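Local coordinates for protein HIAXHD3 (PDB 3ZXK) that probably removes arabinofuranose side chains from xylans as a family GH43 exo-acting arabinofuranosidase, at residues D405-I410 with V422-R428. Sequence-based numbering, arbitrary orientation.
Sequences DRAAYI and VMVDDLR
A beta bulge interrupts the antiparallel hairpin formed by strands 406-415 and 418-429, in the concanavalin A-like beta-sandwich domain, where A407 pairs with L427 but Y409 pairs with V424, so that 422-428 carries one extra residue. D426 takes up part of this irregularity in a left-handed backbone conformation (phi 58°). Beside it, A407 N still donates a nearly straight bond of 2.8 Å to L427 O, in the carbonyl plane, while the return bond from L427 N to A407 O is stretched to 3.4 Å and weak. A water sits beside this pair and donates to both A407 O and L427 O. Beyond the bulge the pairing is regular again: Y409 N to V424 O and V424 N to Y409 O are each 2.9 Å.

Y409 carries most of the side-chain packing. Its CG sits between the backbone N and the carbonyl carbon (chi1 69°), which lays the ring alongside V424 with both side chains pointing the same way. V424 CB stands over the ring centre, 3.7 Å from the centroid, in a CH-pi contact, and CG2 reaches CZ. L427 crosses the tyrosine at about a right angle and brings CD1 to 3.6 Å from CD2. The hydroxyl bonds to W413 NE1, and F513 meets the ring with its plane inclined. A serine here would probably leave V424 and L427 facing a gap and W413 NE1 without its hydroxyl partner.

The other face of the hairpin, with R406, A408, I410 and M423, packs against strands 476-482 and 490-497 of the second sheet, F479 touching A408, I410 and M423. Back at the bulge, D426 OD1 lies nearly in the guanidinium plane of R428 and is held by a salt bridge from NE at 2.9 Å, met on the syn side though 30° out of the carboxylate plane.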
loop_
_atom_site.group_PDB
_atom_site.type_symbol
_atom_site.label_atom_id
_atom_site.label_comp_id
_atom_site.label_asym_id
_atom_site.label_seq_id
_atom_site.Cartn_x
_atom_site.Cartn_y
_atom_site.Cartn_z
ATOM N N ASP A 405 1.550 -5.802 13.433
ATOM C CA ASP A 405 2.143 -6.884 14.231
ATOM C C ASP A 405 2.113 -6.634 15.757
ATOM O O ASP A 405 2.258 -7.579 16.514
ATOM C CB ASP A 405 3.581 -7.171 13.789
ATOM C CG ASP A 405 4.487 -5.952 13.861
ATOM O OD1 ASP A 405 4.012 -4.814 13.659
ATOM O OD2 ASP A 405 5.693 -6.155 14.094
ATOM N N ARG A 406 1.967 -5.381 16.188
ATOM C CA ARG A 406 1.621 -5.052 17.590
ATOM C C ARG A 406 0.335 -4.266 17.526
ATOM O O ARG A 406 0.321 -3.133 17.059
ATOM C CB ARG A 406 2.704 -4.201 18.261
ATOM C CG ARG A 406 2.532 -4.102 19.778
ATOM C CD ARG A 406 3.110 -2.825 20.340
ATOM N NE ARG A 406 4.569 -2.921 20.374
ATOM C CZ ARG A 406 5.377 -1.929 20.714
ATOM N NH1 ARG A 406 4.860 -0.757 21.099
ATOM N NH2 ARG A 406 6.689 -2.122 20.695
ATOM N N ALA A 407 -0.755 -4.867 17.986
ATOM C CA ALA A 407 -2.093 -4.335 17.717
ATOM C C ALA A 407 -2.939 -4.119 18.982
ATOM O O ALA A 407 -2.659 -4.657 20.035
ATOM C CB ALA A 407 -2.806 -5.267 16.751
ATOM N N ALA A 408 -4.031 -3.372 18.848
ATOM C CA ALA A 408 -4.989 -3.156 19.934
ATOM C C ALA A 408 -6.296 -2.846 19.263
ATOM O O ALA A 408 -6.318 -2.403 18.096
ATOM C CB ALA A 408 -4.577 -1.978 20.833
ATOM N N TYR A 409 -7.389 -3.034 19.994
ATOM C CA TYR A 409 -8.702 -2.748 19.459
ATOM C C TYR A 409 -9.702 -2.319 20.517
ATOM O O TYR A 409 -9.480 -2.554 21.710
ATOM C CB TYR A 409 -9.250 -3.917 18.657
ATOM C CG TYR A 409 -9.653 -5.205 19.363
ATOM C CD1 TYR A 409 -10.827 -5.274 20.158
ATOM C CD2 TYR A 409 -8.936 -6.387 19.161
ATOM C CE1 TYR A 409 -11.244 -6.471 20.732
ATOM C CE2 TYR A 409 -9.342 -7.592 19.721
ATOM C CZ TYR A 409 -10.491 -7.617 20.528
ATOM O OH TYR A 409 -10.956 -8.784 21.056
ATOM N N ILE A 410 -10.770 -1.654 20.065
ATOM C CA ILE A 410 -11.938 -1.428 20.896
ATOM C C ILE A 410 -13.079 -2.152 20.171
ATOM O O ILE A 410 -13.185 -2.100 18.927
ATOM C CB ILE A 410 -12.246 0.071 21.112
ATOM C CG1 ILE A 410 -13.377 0.221 22.142
ATOM C CG2 ILE A 410 -12.537 0.775 19.786
ATOM C CD1 ILE A 410 -13.557 1.639 22.641
ATOM N N VAL A 422 -15.325 -3.678 25.079
ATOM C CA VAL A 422 -14.012 -3.958 25.657
ATOM C C VAL A 422 -12.920 -3.239 24.865
ATOM O O VAL A 422 -13.093 -2.943 23.661
ATOM C CB VAL A 422 -13.694 -5.487 25.685
ATOM C CG1 VAL A 422 -14.666 -6.244 26.594
ATOM C CG2 VAL A 422 -13.722 -6.072 24.275
ATOM N N MET A 423 -11.811 -2.951 25.533
ATOM C CA MET A 423 -10.599 -2.523 24.855
ATOM C C MET A 423 -9.545 -3.592 25.144
ATOM O O MET A 423 -9.320 -3.914 26.292
ATOM C CB MET A 423 -10.183 -1.104 25.325
ATOM C CG MET A 423 -8.989 -0.524 24.591
ATOM S SD MET A 423 -7.409 -1.088 25.272
ATOM C CE MET A 423 -6.173 -0.247 24.267
ATOM N N VAL A 424 -8.941 -4.137 24.084
ATOM C CA VAL A 424 -7.964 -5.219 24.124
ATOM C C VAL A 424 -6.607 -4.733 23.600
ATOM O O VAL A 424 -6.513 -4.075 22.533
ATOM C CB VAL A 424 -8.473 -6.417 23.279
ATOM C CG1 VAL A 424 -7.389 -7.477 23.033
ATOM C CG2 VAL A 424 -9.739 -7.009 23.899
ATOM N N ASP A 425 -5.540 -5.064 24.328
ATOM C CA ASP A 425 -4.210 -4.734 23.858
ATOM C C ASP A 425 -3.304 -5.960 23.942
ATOM O O ASP A 425 -3.786 -7.065 24.159
ATOM C CB ASP A 425 -3.653 -3.491 24.593
ATOM C CG ASP A 425 -3.426 -3.715 26.086
ATOM O OD1 ASP A 425 -3.616 -4.828 26.625
ATOM O OD2 ASP A 425 -2.998 -2.732 26.745
ATOM N N ASP A 426 -2.006 -5.771 23.720
ATOM C CA ASP A 426 -1.035 -6.879 23.743
ATOM C C ASP A 426 -1.352 -8.004 22.748
ATOM O O ASP A 426 -1.130 -9.182 23.030
ATOM C CB ASP A 426 -0.861 -7.447 25.152
ATOM C CG ASP A 426 0.371 -8.326 25.273
ATOM O OD1 ASP A 426 1.440 -7.948 24.720
ATOM O OD2 ASP A 426 0.278 -9.402 25.918
ATOM N N LEU A 427 -1.846 -7.616 21.574
ATOM C CA LEU A 427 -1.967 -8.541 20.444
ATOM C C LEU A 427 -0.668 -8.453 19.667
ATOM O O LEU A 427 -0.336 -7.396 19.143
ATOM C CB LEU A 427 -3.130 -8.131 19.544
ATOM C CG LEU A 427 -4.561 -8.137 20.099
ATOM C CD1 LEU A 427 -5.469 -7.198 19.320
ATOM C CD2 LEU A 427 -5.089 -9.566 20.098
ATOM N N ARG A 428 0.084 -9.541 19.602
ATOM C CA ARG A 428 1.439 -9.468 19.036
ATOM C C ARG A 428 1.768 -10.676 18.179
ATOM O O ARG A 428 1.499 -11.819 18.582
ATOM C CB ARG A 428 2.503 -9.400 20.147
ATOM C CG ARG A 428 2.453 -8.155 21.014
ATOM C CD ARG A 428 3.572 -8.129 22.037
ATOM N NE ARG A 428 3.481 -9.169 23.057
ATOM C CZ ARG A 428 4.302 -10.214 23.153
ATOM N NH1 ARG A 428 5.285 -10.382 22.278
ATOM N NH2 ARG A 428 4.134 -11.108 24.119
HETATM O O HOH W 1 -0.302 -5.135 21.293
#